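Local atomic coordinates of Hia (Haemophilus influenzae, PDB entry 1S7M), a protein that probably mediates adhesion of the bacterium to host cells as a homotrimeric outer-membrane autotransporter, this chain being a host-binding fragment of it. Residues A[104-107]-A[108-111]. Residues are numbered along the deposited sequence; the frame is centred on the assembly and turned at random.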
loop_
_atom_site.group_PDB
_atom_site.type_symbol
_atom_site.label_atom_id
_atom_site.label_comp_id
_atom_site.label_asym_id
_atom_site.label_seq_id
_atom_site.Cartn_x
_atom_site.Cartn_y
_atom_site.Cartn_z
ATOM N N ALA A 104 11.883 3.260 -3.759
ATOM C CA ALA A 104 11.232 1.969 -3.636
ATOM C C ALA A 104 10.644 1.776 -2.249
ATOM O O ALA A 104 11.283 2.064 -1.226
ATOM C CB ALA A 104 12.227 0.864 -3.931
ATOM N N ALA A 105 9.402 1.311 -2.221
ATOM C CA ALA A 105 8.737 1.025 -0.963
ATOM C C ALA A 105 9.026 -0.447 -0.587
ATOM O O ALA A 105 9.299 -1.274 -1.451
ATOM C CB ALA A 105 7.261 1.255 -1.098
ATOM N N THR A 106 8.953 -0.756 0.706
ATOM C CA THR A 106 9.224 -2.105 1.218
ATOM C C THR A 106 8.006 -2.792 1.806
ATOM O O THR A 106 6.984 -2.167 2.086
ATOM C CB THR A 106 10.242 -2.061 2.353
ATOM O OG1 THR A 106 9.600 -1.515 3.501
ATOM C CG2 THR A 106 11.453 -1.162 1.995
ATOM N N VAL A 107 8.133 -4.093 2.024
ATOM C CA VAL A 107 7.069 -4.859 2.644
ATOM C C VAL A 107 6.788 -4.269 4.036
ATOM O O VAL A 107 5.650 -4.180 4.489
ATOM C CB VAL A 107 7.486 -6.348 2.777
ATOM C CG1 VAL A 107 6.430 -7.122 3.605
ATOM C CG2 VAL A 107 7.637 -6.962 1.377
ATOM N N GLY A 108 7.843 -3.876 4.726
ATOM C CA GLY A 108 7.660 -3.294 6.045
ATOM C C GLY A 108 6.816 -2.031 6.028
ATOM O O GLY A 108 6.093 -1.774 6.982
ATOM N N ASP A 109 6.938 -1.233 4.959
ATOM C CA ASP A 109 6.158 0.003 4.784
ATOM C C ASP A 109 4.695 -0.415 4.629
ATOM O O ASP A 109 3.803 0.168 5.246
ATOM C CB ASP A 109 6.635 0.771 3.529
ATOM C CG ASP A 109 8.126 1.174 3.595
ATOM O OD1 ASP A 109 8.683 1.239 4.711
ATOM O OD2 ASP A 109 8.736 1.453 2.532
ATOM N N LEU A 110 4.455 -1.442 3.805
ATOM C CA LEU A 110 3.107 -1.951 3.598
ATOM C C LEU A 110 2.460 -2.443 4.881
ATOM O O LEU A 110 1.247 -2.303 5.063
ATOM C CB LEU A 110 3.103 -3.123 2.599
ATOM C CG LEU A 110 3.556 -2.893 1.165
ATOM C CD1 LEU A 110 2.871 -3.937 0.264
ATOM C CD2 LEU A 110 3.192 -1.483 0.705
ATOM N N ARG A 111 3.264 -3.052 5.751
ATOM C CA ARG A 111 2.765 -3.599 6.999
ATOM C C ARG A 111 2.224 -2.512 7.917
ATOM O O ARG A 111 1.346 -2.762 8.746
ATOM C CB ARG A 111 3.862 -4.440 7.679
ATOM C CG ARG A 111 3.998 -5.858 7.060
ATOM C CD ARG A 111 5.171 -6.661 7.623
ATOM N NE ARG A 111 5.196 -7.994 7.026
ATOM C CZ ARG A 111 6.305 -8.680 6.758
ATOM N NH1 ARG A 111 7.496 -8.177 7.045
ATOM N NH2 ARG A 111 6.228 -9.852 6.138
#
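Asp109 OD2 has two hydrogen-bond partners: the backbone N of Thr106 donates to it over 2.9 Å, nearly straight at 164° but from above the carboxylate plane, and Ser53 OG of the same chain bonds to it as well. The return bond runs from Asp109 N to Thr106 OG1, 3.0 Å, so the two residues form a capping box with Thr106 as N-cap of helix 107-111. The Thr106 rotamer, with OG1 between the backbone N and the carbonyl carbon (chi1 73°), turns the hydroxyl to the N-H of Asp109 and leaves CG2 beside the backbone N, 3.8 Å from Asp109 OD2. Asp109, with CG beside its own N (chi1 -60°), swings its carboxylate back toward the preceding loop, where OD2 also lies 3.5 Å from Ala105 CA. Thr106 O starts the helical pattern, accepting Leu110 N at 3.1 Å in the carbonyl plane, with a weak second bond from Asp109 N. One residue on, Val107 O takes Arg111 N. Val107 CG1 rests over the centre of one guanidinium face of Arg111, 3.5 Å from CZ. That group binds the second subunit: NH1 in a salt bridge with its Asp101, NH2 and NE to the carbonyl oxygens of its Val99 and Leu87. Leu110 packs on Leu110 of both neighbouring subunits. The buried carboxylate thus satisfies the N-H of Thr106, and its negative charge probably interacts favourably with the helix N-terminus, while three intersubunit bonds, with Val107 against one face, probably limit guanidinium rotation at the trimer interface.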